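6b protein (Agrobacterium vitis, PDB 3AQ2) disturbs plant cell proliferation and has an ADP-ribosylation fold, probably acting on components of the host microRNA machinery. Local coordinates at residues 92-97 / 158-163; 66-71 / 135-140; 43-48 / 186-191; 82-87 / 193-198. One frame throughout, in Å; residues are numbered along the deposited sequence.

Contact 1 of 4, residues 92-97 / 158-163; sequences GTVATA and WYARQG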
loop_
_atom_site.group_PDB
_atom_site.type_symbol
_atom_site.label_atom_id
_atom_site.label_comp_id
_atom_site.label_asym_id
_atom_site.label_seq_id
_atom_site.Cartn_x
_atom_site.Cartn_y
_atom_site.Cartn_z
ATOM N N GLY A 92 -5.970 10.948 -0.870
ATOM C CA GLY A 92 -4.985 10.399 0.053
ATOM C C GLY A 92 -4.979 8.892 0.046
ATOM O O GLY A 92 -6.036 8.261 -0.001
ATOM N N THR A 93 -3.783 8.312 0.112
ATOM C CA THR A 93 -3.649 6.881 0.365
ATOM C C THR A 93 -2.821 6.670 1.628
ATOM O O THR A 93 -1.644 7.057 1.684
ATOM C CB THR A 93 -2.978 6.137 -0.806
ATOM O OG1 THR A 93 -3.718 6.380 -2.014
ATOM C CG2 THR A 93 -2.927 4.623 -0.514
ATOM N N VAL A 94 -3.453 6.059 2.625
ATOM C CA VAL A 94 -2.818 5.782 3.901
ATOM C C VAL A 94 -2.363 4.322 3.934
ATOM O O VAL A 94 -3.154 3.392 3.676
ATOM C CB VAL A 94 -3.777 6.086 5.088
ATOM C CG1 VAL A 94 -3.176 5.653 6.414
ATOM C CG2 VAL A 94 -4.148 7.568 5.124
ATOM N N ALA A 95 -1.078 4.134 4.234
ATOM C CA ALA A 95 -0.487 2.807 4.374
ATOM C C ALA A 95 0.093 2.657 5.772
ATOM O O ALA A 95 0.406 3.643 6.423
ATOM C CB ALA A 95 0.588 2.589 3.309
ATOM N N THR A 96 0.224 1.421 6.238
ATOM C CA THR A 96 0.820 1.189 7.552
ATOM C C THR A 96 1.834 0.060 7.533
ATOM O O THR A 96 1.721 -0.864 6.727
ATOM C CB THR A 96 -0.271 0.909 8.634
ATOM O OG1 THR A 96 0.358 0.745 9.923
ATOM C CG2 THR A 96 -1.125 -0.340 8.290
ATOM N N ALA A 97 2.804 0.144 8.440
ATOM C CA ALA A 97 3.741 -0.937 8.682
ATOM C C ALA A 97 3.085 -2.105 9.446
ATOM O O ALA A 97 3.660 -3.200 9.488
ATOM C CB ALA A 97 4.983 -0.416 9.434
ATOM N N TRP A 158 2.609 4.801 10.422
ATOM C CA TRP A 158 1.504 5.098 9.513
ATOM C C TRP A 158 1.966 6.188 8.556
ATOM O O TRP A 158 2.676 7.123 8.965
ATOM C CB TRP A 158 0.286 5.593 10.305
ATOM C CG TRP A 158 -0.393 4.458 10.982
ATOM C CD1 TRP A 158 -0.006 3.830 12.145
ATOM C CD2 TRP A 158 -1.529 3.738 10.496
ATOM N NE1 TRP A 158 -0.857 2.781 12.416
ATOM C CE2 TRP A 158 -1.801 2.710 11.423
ATOM C CE3 TRP A 158 -2.353 3.874 9.372
ATOM C CZ2 TRP A 158 -2.871 1.809 11.258
ATOM C CZ3 TRP A 158 -3.427 2.987 9.209
ATOM C CH2 TRP A 158 -3.666 1.963 10.148
ATOM N N TYR A 159 1.572 6.047 7.293
ATOM C CA TYR A 159 2.087 6.898 6.213
ATOM C C TYR A 159 0.949 7.351 5.341
ATOM O O TYR A 159 -0.036 6.637 5.184
ATOM C CB TYR A 159 3.093 6.133 5.344
ATOM C CG TYR A 159 4.264 5.572 6.122
ATOM C CD1 TYR A 159 4.154 4.356 6.791
ATOM C CD2 TYR A 159 5.476 6.253 6.170
ATOM C CE1 TYR A 159 5.222 3.828 7.518
ATOM C CE2 TYR A 159 6.563 5.731 6.897
ATOM C CZ TYR A 159 6.419 4.524 7.556
ATOM O OH TYR A 159 7.487 4.013 8.266
ATOM N N ALA A 160 1.088 8.533 4.751
ATOM C CA ALA A 160 0.074 9.002 3.819
ATOM C C ALA A 160 0.707 9.619 2.591
ATOM O O ALA A 160 1.661 10.402 2.716
ATOM C CB ALA A 160 -0.822 10.011 4.496
ATOM N N ARG A 161 0.182 9.234 1.425
ATOM C CA ARG A 161 0.463 9.899 0.153
ATOM C C ARG A 161 -0.669 10.883 -0.099
ATOM O O ARG A 161 -1.844 10.487 -0.192
ATOM C CB ARG A 161 0.514 8.871 -0.978
ATOM C CG ARG A 161 0.864 9.449 -2.339
ATOM C CD ARG A 161 0.736 8.348 -3.406
ATOM N NE ARG A 161 1.136 8.823 -4.732
ATOM C CZ ARG A 161 0.357 9.567 -5.524
ATOM N NH1 ARG A 161 -0.859 9.931 -5.114
ATOM N NH2 ARG A 161 0.789 9.951 -6.723
ATOM N N GLN A 162 -0.324 12.167 -0.200
ATOM C CA GLN A 162 -1.324 13.227 -0.392
ATOM C C GLN A 162 -2.398 13.226 0.722
ATOM O O GLN A 162 -2.093 12.879 1.858
ATOM C CB GLN A 162 -1.902 13.161 -1.815
ATOM C CG GLN A 162 -0.832 13.397 -2.891
ATOM C CD GLN A 162 -0.253 14.818 -2.847
ATOM O OE1 GLN A 162 0.886 15.036 -2.415
ATOM N NE2 GLN A 162 -1.044 15.788 -3.274
ATOM N N GLY A 163 -3.630 13.642 0.420
ATOM C CA GLY A 163 -4.693 13.642 1.431
ATOM C C GLY A 163 -4.639 14.753 2.481
ATOM O O GLY A 163 -5.377 14.693 3.469
HETATM O O HOH W 1 -2.584 8.835 -3.031
#

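Contact 2 of 4, residues 66-71 / 135-140; sequences TYVYVD and LAILMS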
loop_
_atom_site.group_PDB
_atom_site.type_symbol
_atom_site.label_atom_id
_atom_site.label_comp_id
_atom_site.label_asym_id
_atom_site.label_seq_id
_atom_site.Cartn_x
_atom_site.Cartn_y
_atom_site.Cartn_z
ATOM N N THR A 66 4.971 -1.941 3.272
ATOM C CA THR A 66 3.829 -1.432 4.045
ATOM C C THR A 66 2.538 -1.880 3.366
ATOM O O THR A 66 2.564 -2.393 2.233
ATOM C CB THR A 66 3.874 0.098 4.253
ATOM O OG1 THR A 66 3.998 0.758 2.986
ATOM C CG2 THR A 66 5.071 0.480 5.153
ATOM N N TYR A 67 1.419 -1.674 4.048
ATOM C CA TYR A 67 0.157 -2.313 3.665
ATOM C C TYR A 67 -0.955 -1.306 3.466
ATOM O O TYR A 67 -1.132 -0.393 4.283
ATOM C CB TYR A 67 -0.226 -3.385 4.709
ATOM C CG TYR A 67 0.897 -4.389 4.863
ATOM C CD1 TYR A 67 1.882 -4.234 5.839
ATOM C CD2 TYR A 67 1.000 -5.467 3.988
ATOM C CE1 TYR A 67 2.939 -5.148 5.939
ATOM C CE2 TYR A 67 2.046 -6.378 4.083
ATOM C CZ TYR A 67 3.008 -6.213 5.051
ATOM O OH TYR A 67 4.038 -7.128 5.153
ATOM N N VAL A 68 -1.683 -1.464 2.364
ATOM C CA VAL A 68 -2.893 -0.677 2.120
ATOM C C VAL A 68 -4.048 -1.673 2.173
ATOM O O VAL A 68 -4.148 -2.571 1.345
ATOM C CB VAL A 68 -2.862 0.089 0.769
ATOM C CG1 VAL A 68 -4.189 0.784 0.522
ATOM C CG2 VAL A 68 -1.715 1.109 0.767
ATOM N N TYR A 69 -4.896 -1.521 3.188
ATOM C CA TYR A 69 -5.990 -2.456 3.416
ATOM C C TYR A 69 -7.187 -2.166 2.509
ATOM O O TYR A 69 -7.540 -1.002 2.274
ATOM C CB TYR A 69 -6.352 -2.478 4.907
ATOM C CG TYR A 69 -5.229 -3.103 5.699
ATOM C CD1 TYR A 69 -4.237 -2.316 6.306
ATOM C CD2 TYR A 69 -5.104 -4.493 5.765
ATOM C CE1 TYR A 69 -3.179 -2.910 7.003
ATOM C CE2 TYR A 69 -4.049 -5.094 6.460
ATOM C CZ TYR A 69 -3.098 -4.307 7.073
ATOM O OH TYR A 69 -2.063 -4.935 7.735
ATOM N N VAL A 70 -7.784 -3.232 1.975
ATOM C CA VAL A 70 -8.837 -3.112 0.952
ATOM C C VAL A 70 -9.833 -4.279 1.070
ATOM O O VAL A 70 -9.595 -5.236 1.815
ATOM C CB VAL A 70 -8.243 -3.108 -0.493
ATOM C CG1 VAL A 70 -7.313 -1.916 -0.709
ATOM C CG2 VAL A 70 -7.489 -4.416 -0.774
ATOM N N ASP A 71 -10.941 -4.187 0.343
ATOM C CA ASP A 71 -11.877 -5.306 0.206
ATOM C C ASP A 71 -11.405 -6.243 -0.926
ATOM O O ASP A 71 -10.482 -5.890 -1.666
ATOM C CB ASP A 71 -13.251 -4.751 -0.108
ATOM C CG ASP A 71 -13.252 -3.968 -1.387
ATOM O OD1 ASP A 71 -12.833 -2.791 -1.362
ATOM O OD2 ASP A 71 -13.646 -4.545 -2.419
ATOM N N LEU A 135 -3.105 -4.856 -0.026
ATOM C CA LEU A 135 -2.085 -4.646 -1.043
ATOM C C LEU A 135 -0.784 -4.367 -0.292
ATOM O O LEU A 135 -0.741 -3.504 0.583
ATOM C CB LEU A 135 -2.457 -3.428 -1.906
ATOM C CG LEU A 135 -3.818 -3.515 -2.615
ATOM C CD1 LEU A 135 -4.175 -2.179 -3.251
ATOM C CD2 LEU A 135 -3.795 -4.631 -3.640
ATOM N N ALA A 136 0.265 -5.114 -0.608
ATOM C CA ALA A 136 1.587 -4.865 -0.038
ATOM C C ALA A 136 2.393 -4.029 -1.024
ATOM O O ALA A 136 2.509 -4.380 -2.208
ATOM C CB ALA A 136 2.279 -6.190 0.279
ATOM N N ILE A 137 2.943 -2.917 -0.536
ATOM C CA ILE A 137 3.648 -1.979 -1.397
ATOM C C ILE A 137 4.983 -1.552 -0.821
ATOM O O ILE A 137 5.225 -1.685 0.387
ATOM C CB ILE A 137 2.818 -0.685 -1.649
ATOM C CG1 ILE A 137 2.540 0.061 -0.324
ATOM C CG2 ILE A 137 1.539 -0.995 -2.468
ATOM C CD1 ILE A 137 2.068 1.509 -0.548
ATOM N N LEU A 138 5.847 -1.066 -1.705
ATOM C CA LEU A 138 6.976 -0.242 -1.308
ATOM C C LEU A 138 6.571 1.196 -1.606
ATOM O O LEU A 138 6.047 1.503 -2.688
ATOM C CB LEU A 138 8.229 -0.648 -2.080
ATOM C CG LEU A 138 8.751 -2.008 -1.607
ATOM C CD1 LEU A 138 9.664 -2.617 -2.651
ATOM C CD2 LEU A 138 9.474 -1.897 -0.259
ATOM N N MET A 139 6.755 2.069 -0.619
ATOM C CA MET A 139 6.265 3.443 -0.724
ATOM C C MET A 139 7.212 4.344 -1.518
ATOM O O MET A 139 8.443 4.194 -1.463
ATOM C CB MET A 139 6.069 4.036 0.671
ATOM C CG MET A 139 4.902 3.401 1.404
ATOM S SD MET A 139 4.745 4.019 3.088
ATOM C CE MET A 139 6.353 3.574 3.739
ATOM N N SER A 140 6.608 5.268 -2.262
ATOM C CA SER A 140 7.340 6.297 -2.983
ATOM C C SER A 140 7.760 7.432 -2.043
ATOM O O SER A 140 7.399 7.443 -0.863
ATOM C CB SER A 140 6.456 6.868 -4.083
ATOM O OG SER A 140 5.465 7.692 -3.499
HETATM O O HOH W 2 6.987 0.623 1.983
#

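Contact 3 of 4, residues 43-48 / 186-191; sequences YFNRSV and EFQLSD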
loop_
_atom_site.group_PDB
_atom_site.type_symbol
_atom_site.label_atom_id
_atom_site.label_comp_id
_atom_site.label_asym_id
_atom_site.label_seq_id
_atom_site.Cartn_x
_atom_site.Cartn_y
_atom_site.Cartn_z
ATOM N N TYR A 43 11.224 4.206 -10.827
ATOM C CA TYR A 43 10.216 5.028 -11.499
ATOM C C TYR A 43 9.236 4.089 -12.181
ATOM O O TYR A 43 9.577 2.939 -12.476
ATOM C CB TYR A 43 10.855 5.976 -12.507
ATOM C CG TYR A 43 11.563 7.125 -11.837
ATOM C CD1 TYR A 43 12.890 7.003 -11.441
ATOM C CD2 TYR A 43 10.891 8.316 -11.544
ATOM C CE1 TYR A 43 13.549 8.049 -10.817
ATOM C CE2 TYR A 43 11.552 9.373 -10.915
ATOM C CZ TYR A 43 12.879 9.220 -10.546
ATOM O OH TYR A 43 13.571 10.232 -9.909
ATOM N N PHE A 44 8.018 4.559 -12.425
ATOM C CA PHE A 44 6.970 3.641 -12.888
ATOM C C PHE A 44 5.893 4.257 -13.754
ATOM O O PHE A 44 5.398 3.601 -14.670
ATOM C CB PHE A 44 6.326 2.901 -11.708
ATOM C CG PHE A 44 5.788 3.810 -10.622
ATOM C CD1 PHE A 44 4.449 4.225 -10.640
ATOM C CD2 PHE A 44 6.614 4.251 -9.596
ATOM C CE1 PHE A 44 3.941 5.062 -9.638
ATOM C CE2 PHE A 44 6.112 5.092 -8.576
ATOM C CZ PHE A 44 4.775 5.501 -8.612
ATOM N N ASN A 45 5.538 5.510 -13.472
ATOM C CA ASN A 45 4.474 6.176 -14.210
ATOM C C ASN A 45 5.009 7.164 -15.230
ATOM O O ASN A 45 5.807 8.037 -14.890
ATOM C CB ASN A 45 3.512 6.895 -13.255
ATOM C CG ASN A 45 2.235 7.343 -13.954
ATOM O OD1 ASN A 45 1.460 6.514 -14.442
ATOM N ND2 ASN A 45 2.012 8.658 -14.015
ATOM N N ARG A 46 4.545 7.031 -16.473
ATOM C CA ARG A 46 4.943 7.931 -17.556
ATOM C C ARG A 46 4.381 9.339 -17.366
ATOM O O ARG A 46 3.243 9.522 -16.928
ATOM C CB ARG A 46 4.506 7.367 -18.912
ATOM C CG ARG A 46 5.132 6.020 -19.237
ATOM C CD ARG A 46 6.638 6.144 -19.496
ATOM N NE ARG A 46 7.309 4.845 -19.431
ATOM C CZ ARG A 46 8.620 4.657 -19.563
ATOM N NH1 ARG A 46 9.428 5.689 -19.775
ATOM N NH2 ARG A 46 9.122 3.427 -19.479
ATOM N N SER A 47 5.210 10.330 -17.664
ATOM C CA SER A 47 4.811 11.723 -17.554
ATOM C C SER A 47 3.702 12.041 -18.551
ATOM O O SER A 47 3.695 11.513 -19.670
ATOM C CB SER A 47 6.017 12.617 -17.839
ATOM O OG SER A 47 5.659 13.979 -17.921
ATOM N N VAL A 48 2.775 12.902 -18.146
ATOM C CA VAL A 48 1.753 13.420 -19.059
ATOM C C VAL A 48 2.302 14.611 -19.854
ATOM O O VAL A 48 1.739 14.996 -20.875
ATOM C CB VAL A 48 0.444 13.782 -18.305
ATOM C CG1 VAL A 48 -0.650 14.094 -19.275
ATOM C CG2 VAL A 48 0.008 12.618 -17.445
ATOM N N GLU A 186 5.698 16.554 -10.728
ATOM C CA GLU A 186 4.626 15.930 -11.485
ATOM C C GLU A 186 4.351 14.543 -10.950
ATOM O O GLU A 186 5.232 13.691 -10.942
ATOM C CB GLU A 186 4.957 15.825 -12.975
ATOM C CG GLU A 186 3.742 15.347 -13.765
ATOM C CD GLU A 186 4.078 14.731 -15.106
ATOM O OE1 GLU A 186 5.108 15.103 -15.707
ATOM O OE2 GLU A 186 3.284 13.868 -15.541
ATOM N N PHE A 187 3.118 14.336 -10.514
ATOM C CA PHE A 187 2.683 13.028 -10.055
ATOM C C PHE A 187 1.164 12.917 -10.140
ATOM O O PHE A 187 0.461 13.920 -10.305
ATOM C CB PHE A 187 3.206 12.742 -8.632
ATOM C CG PHE A 187 2.811 13.780 -7.613
ATOM C CD1 PHE A 187 1.545 13.749 -7.020
ATOM C CD2 PHE A 187 3.710 14.769 -7.228
ATOM C CE1 PHE A 187 1.174 14.708 -6.068
ATOM C CE2 PHE A 187 3.354 15.726 -6.270
ATOM C CZ PHE A 187 2.087 15.696 -5.694
ATOM N N GLN A 188 0.663 11.692 -10.032
ATOM C CA GLN A 188 -0.767 11.437 -10.198
ATOM C C GLN A 188 -1.578 11.854 -8.989
ATOM O O GLN A 188 -1.176 11.618 -7.855
ATOM C CB GLN A 188 -1.008 9.951 -10.415
ATOM C CG GLN A 188 -0.429 9.404 -11.672
ATOM C CD GLN A 188 -0.489 7.907 -11.645
ATOM O OE1 GLN A 188 -1.463 7.309 -12.105
ATOM N NE2 GLN A 188 0.540 7.284 -11.071
ATOM N N LEU A 189 -2.736 12.448 -9.258
ATOM C CA LEU A 189 -3.717 12.759 -8.233
ATOM C C LEU A 189 -5.069 12.256 -8.711
ATOM O O LEU A 189 -5.703 12.864 -9.580
ATOM C CB LEU A 189 -3.779 14.262 -7.970
ATOM C CG LEU A 189 -2.739 14.878 -7.037
ATOM C CD1 LEU A 189 -2.823 16.399 -7.130
ATOM C CD2 LEU A 189 -2.958 14.421 -5.603
ATOM N N SER A 190 -5.498 11.141 -8.132
ATOM C CA SER A 190 -6.722 10.458 -8.540
ATOM C C SER A 190 -7.136 9.493 -7.436
ATOM O O SER A 190 -6.334 9.138 -6.562
ATOM C CB SER A 190 -6.490 9.661 -9.826
ATOM O OG SER A 190 -7.720 9.163 -10.335
ATOM N N ASP A 191 -8.385 9.044 -7.476
ATOM C CA ASP A 191 -8.812 8.030 -6.503
ATOM C C ASP A 191 -8.364 6.618 -6.887
ATOM O O ASP A 191 -8.458 5.686 -6.083
ATOM C CB ASP A 191 -10.310 8.116 -6.262
ATOM C CG ASP A 191 -10.692 9.397 -5.550
ATOM O OD1 ASP A 191 -10.184 9.639 -4.430
ATOM O OD2 ASP A 191 -11.491 10.169 -6.117
#

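Contact 4 of 4, residues 82-87 / 193-198; sequences RLLPSN and IHYPIV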
loop_
_atom_site.group_PDB
_atom_site.type_symbol
_atom_site.label_atom_id
_atom_site.label_comp_id
_atom_site.label_asym_id
_atom_site.label_seq_id
_atom_site.Cartn_x
_atom_site.Cartn_y
_atom_site.Cartn_z
ATOM N N ARG A 82 -2.117 -3.063 -11.502
ATOM C CA ARG A 82 -1.092 -2.144 -11.003
ATOM C C ARG A 82 -1.693 -0.789 -10.634
ATOM O O ARG A 82 -1.256 0.258 -11.126
ATOM C CB ARG A 82 0.030 -1.983 -12.030
ATOM C CG ARG A 82 1.394 -1.908 -11.398
ATOM C CD ARG A 82 2.486 -1.767 -12.445
ATOM N NE ARG A 82 2.454 -2.841 -13.430
ATOM C CZ ARG A 82 2.086 -2.687 -14.697
ATOM N NH1 ARG A 82 1.716 -1.494 -15.152
ATOM N NH2 ARG A 82 2.089 -3.728 -15.517
ATOM N N LEU A 83 -2.714 -0.827 -9.782
ATOM C CA LEU A 83 -3.373 0.383 -9.301
ATOM C C LEU A 83 -3.307 0.476 -7.790
ATOM O O LEU A 83 -3.264 -0.539 -7.093
ATOM C CB LEU A 83 -4.839 0.419 -9.734
ATOM C CG LEU A 83 -5.120 0.345 -11.237
ATOM C CD1 LEU A 83 -6.595 0.087 -11.520
ATOM C CD2 LEU A 83 -4.641 1.614 -11.934
ATOM N N LEU A 84 -3.304 1.706 -7.296
ATOM C CA LEU A 84 -3.433 1.946 -5.871
ATOM C C LEU A 84 -4.631 2.882 -5.648
ATOM O O LEU A 84 -4.742 3.903 -6.327
ATOM C CB LEU A 84 -2.149 2.568 -5.346
ATOM C CG LEU A 84 -1.994 2.607 -3.825
ATOM C CD1 LEU A 84 -1.768 1.195 -3.247
ATOM C CD2 LEU A 84 -0.869 3.539 -3.453
ATOM N N PRO A 85 -5.541 2.521 -4.713
ATOM C CA PRO A 85 -6.712 3.365 -4.444
ATOM C C PRO A 85 -6.432 4.442 -3.403
ATOM O O PRO A 85 -5.552 4.278 -2.552
ATOM C CB PRO A 85 -7.717 2.378 -3.849
ATOM C CG PRO A 85 -6.870 1.399 -3.099
ATOM C CD PRO A 85 -5.536 1.306 -3.869
ATOM N N SER A 86 -7.183 5.537 -3.468
ATOM C CA SER A 86 -7.268 6.419 -2.313
ATOM C C SER A 86 -8.133 5.724 -1.257
ATOM O O SER A 86 -9.014 4.907 -1.584
ATOM C CB SER A 86 -7.890 7.766 -2.687
ATOM O OG SER A 86 -9.208 7.562 -3.171
ATOM N N ASN A 87 -7.861 6.030 0.008
ATOM C CA ASN A 87 -8.701 5.559 1.112
ATOM C C ASN A 87 -9.023 6.690 2.088
ATOM O O ASN A 87 -9.384 6.458 3.244
ATOM C CB ASN A 87 -8.064 4.361 1.833
ATOM C CG ASN A 87 -6.659 4.641 2.301
ATOM O OD1 ASN A 87 -6.210 5.796 2.298
ATOM N ND2 ASN A 87 -5.949 3.584 2.723
ATOM N N ILE A 193 -4.748 5.410 -8.891
ATOM C CA ILE A 193 -3.521 5.771 -9.597
ATOM C C ILE A 193 -2.771 4.538 -10.089
ATOM O O ILE A 193 -2.893 3.456 -9.517
ATOM C CB ILE A 193 -2.589 6.652 -8.710
ATOM C CG1 ILE A 193 -2.134 5.916 -7.442
ATOM C CG2 ILE A 193 -3.299 7.970 -8.346
ATOM C CD1 ILE A 193 -1.018 6.634 -6.676
ATOM N N HIS A 194 -2.014 4.694 -11.165
ATOM C CA HIS A 194 -1.079 3.663 -11.586
ATOM C C HIS A 194 0.069 3.581 -10.569
ATOM O O HIS A 194 0.757 4.576 -10.320
ATOM C CB HIS A 194 -0.557 4.007 -12.980
ATOM C CG HIS A 194 0.589 3.168 -13.435
ATOM N ND1 HIS A 194 0.646 1.801 -13.253
ATOM C CD2 HIS A 194 1.702 3.501 -14.132
ATOM C CE1 HIS A 194 1.763 1.335 -13.783
ATOM N NE2 HIS A 194 2.426 2.347 -14.315
ATOM N N TYR A 195 0.268 2.401 -9.980
ATOM C CA TYR A 195 1.249 2.250 -8.902
ATOM C C TYR A 195 1.658 0.782 -8.754
ATOM O O TYR A 195 0.793 -0.094 -8.789
ATOM C CB TYR A 195 0.642 2.753 -7.584
ATOM C CG TYR A 195 1.649 2.986 -6.480
ATOM C CD1 TYR A 195 2.168 4.265 -6.250
ATOM C CD2 TYR A 195 2.079 1.930 -5.666
ATOM C CE1 TYR A 195 3.102 4.489 -5.238
ATOM C CE2 TYR A 195 3.015 2.138 -4.652
ATOM C CZ TYR A 195 3.516 3.423 -4.445
ATOM O OH TYR A 195 4.436 3.635 -3.444
ATOM N N PRO A 196 2.970 0.505 -8.598
ATOM C CA PRO A 196 3.384 -0.900 -8.537
ATOM C C PRO A 196 2.933 -1.568 -7.248
ATOM O O PRO A 196 3.083 -1.000 -6.167
ATOM C CB PRO A 196 4.919 -0.828 -8.567
ATOM C CG PRO A 196 5.236 0.568 -9.074
ATOM C CD PRO A 196 4.134 1.405 -8.505
ATOM N N ILE A 197 2.380 -2.766 -7.387
ATOM C CA ILE A 197 1.955 -3.562 -6.245
ATOM C C ILE A 197 2.903 -4.745 -6.122
ATOM O O ILE A 197 3.124 -5.460 -7.098
ATOM C CB ILE A 197 0.486 -4.050 -6.427
ATOM C CG1 ILE A 197 -0.466 -2.865 -6.710
ATOM C CG2 ILE A 197 0.029 -4.866 -5.197
ATOM C CD1 ILE A 197 -0.467 -1.757 -5.635
ATOM N N VAL A 198 3.486 -4.938 -4.939
ATOM C CA VAL A 198 4.391 -6.064 -4.728
ATOM C C VAL A 198 3.593 -7.368 -4.626
ATOM O O VAL A 198 3.887 -8.350 -5.321
ATOM C CB VAL A 198 5.270 -5.870 -3.480
ATOM C CG1 VAL A 198 6.168 -7.102 -3.262
ATOM C CG2 VAL A 198 6.103 -4.594 -3.625
#

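Contact 1 of 4, residues 92-97 / 158-163
Arg-161 O is approached by three groups. Thr-93 N donates to Arg-161 O at 2.9 Å. Gly-92 CA adds a CA-H...O contact, 3.2 Å from Arg-161 O. A water adds a weak hydrogen bond to the same oxygen. This water also donates to Thr-93 OG1 and accepts from Arg-161 NH1, so it ties the two side chains together. Thr-93 OG1 also bonds to Pro-85 O, and Arg-161 NH2 forms a salt bridge with Glu-57. Arg-161 N returns a bond to Thr-93 O. A second pair of bonds joins Ala-95 and Tyr-159, with Tyr-159 N 2.8 Å from Ala-95 O. These are two hydrogen-bonded pairs of an antiparallel ladder. Strand 93-96 is an outer strand of a three-stranded antiparallel sheet, with strand 154-161 in the middle. The two non-hydrogen-bonded pairs, Val-94 with Ala-160 and Thr-96 with Trp-158, put their side chains on one face. There Thr-96 lies alongside Trp-158, over one face of the indole. Its CB stands 3.5 Å from the centroid of the six-membered ring of Trp-158, only 6° off the normal, a CH-pi contact. With chi1 at -178°, Thr-96 OG1 lies over the same face toward the rim, 3.3 Å from Trp-158 CE2. Its hydrogen bonds go to Gly-157 O and Met-98 N instead. Val-94 CG1 meets the indole at its edge, 3.5 Å from Trp-158 CE3. Helix 105-115 also packs on Trp-158, and Arg-147 makes a cation-pi contact with it.

Contact 2 of 4, residues 66-71 / 135-140
Thr-66 and Ile-137 exchange two backbone hydrogen bonds, and Val-68 and Leu-135 exchange two more. Ile-137 N to Thr-66 O is 2.8 Å. Tyr-67 and Ala-136 form the non-hydrogen-bonded pair between them. The ladder joins strand 66-70, an outermost strand of the mixed sheet, to strand 133-137.

Apolar contacts follow the faces. Val-68 CG2 meets Ile-137 CD1 at 4.0 Å, and Val-70 CG1 meets Leu-135 CD1 at 4.0 Å with the side chains crossed at about a right angle. On the other face Tyr-67 CE2 rests 3.8 Å from Ala-136 CB, and Leu-27 of helix 20-38 touches both residues. At the end of the ladder Thr-66 packs across Met-139, again at about a right angle. Thr-66 OG1 sits between the backbone N and the carbonyl carbon, chi1 54°, which brings it 3.2 Å from Met-139 CG. Thr-66 CG2 touches the terminal methyl, 3.6 Å from Met-139 CE.

One water makes the polar side-chain link. It bonds to Thr-66 OG1 and weakly to Ile-137 O. The water accepts from Met-139 N, which lies beyond the last rung, while the rest of this buried contact relies on backbone bonds and hydrocarbon.

Contact 3 of 4, residues 43-48 / 186-191
Glu-186 has CG anti to the backbone N, chi1 -172°, and its chain is extended beyond CG, which carries its carboxylate to Ser-47 and Val-48. Ser-47 in turn has OG opposite its backbone N, chi1 172°, and meets the acid there. The carboxylate then grips the loop with both oxygens. Ser-47 OG donates to Glu-186 OE1 at a short 2.5 Å, on the syn lone pair. Val-48 N donates to Glu-186 OE2 at 2.8 Å, also on the syn side, 16° out of the carboxylate plane. Ser-47 OG further accepts from Val-49 N and Asn-50 N, as in an ST turn, so one hydroxyl both accepts from the turn and donates to the carboxylate. Two bonds to two oxygens probably fix the rotation of the carboxylate.

Beside this, the amides of Asn-45 and Gln-188 come from opposite directions and stack nearly parallel. Gln-188 NE2 lies over Asn-45 CG at 3.3 Å. They do not bond to each other. Asn-45 ND2 goes to Asp-55, and Gln-188 NE2 goes to His-194 O.

The contact joins two irregular loops near the surface. One follows strand 41-43 and the other leads into strand 192-194. Gln-188 also packs on Ile-193 of that strand, and Phe-44 meets Tyr-195 edge-to-face just beyond it.

Contact 4 of 4, residues 82-87 / 193-198
Leu-84 packs tightly against Tyr-195. Its CD2 sits over the centre of the ring, 4.0 Å from the Tyr-195 centroid, a CH-pi contact. Pro-196 CD lies over the opposite face, toward its rim. Leu-84 CB also touches Tyr-195 CB at 3.6 Å, and Leu-84 CD1 reaches Ile-197 CD1. The backbone here is a short antiparallel ladder, with two bonds between Leu-84 and Ile-193. It forms a two-stranded sheet of 83-85 and 192-194, and Leu-84 also touches Val-68 and Ile-137 of the central sheet.

The partly exposed side is more open and more polar. Arg-82 ends helix 72-81 in a Schellman motif. Its O accepts from Tyr-195 N at 2.9 Å, well above the carbonyl plane, and from His-194 ND1 at 3.2 Å, in that plane. With CG anti to the backbone N, chi1 170°, the His-194 ring runs alongside Arg-82 and brings ND1 to this carbonyl, the bond lying near the ring plane. His-194 CE1 meets the guanidinium edge without a hydrogen bond, 3.1 Å from Arg-82 NH1, the planes 75° apart.

Two donors thus satisfy the carbonyl at the helix end. ND1 carries a proton, and NE2 is weakly bonded to Phe-44 O. Leu-83 O, by contrast, is buried without a hydrogen-bond partner and faces Ile-197 CD1 at 3.4 Å.

Overall arrangement
The four contacts form one connected body. Contacts 2 and 4 lie closest, with centres about 8 Å apart, and Tyr-195 OH bonds to Leu-138 O between them. Contact 2 is about 9 Å from contact 1; Tyr-67 N to Thr-96 O at 2.8 Å links the central sheet to the three-stranded one. Contact 1 joins contact 4 through Asn-87 OD1 and Val-94 N. Contact 3 is the peripheral one, about 17 Å from contacts 1 and 2 between centres. It is tied to contact 4 by Ser-86 OG with Asp-191 OD1, and to contact 1 by Arg-161 NH2 with Gln-188 O. Contacts 2 and 3 do not touch.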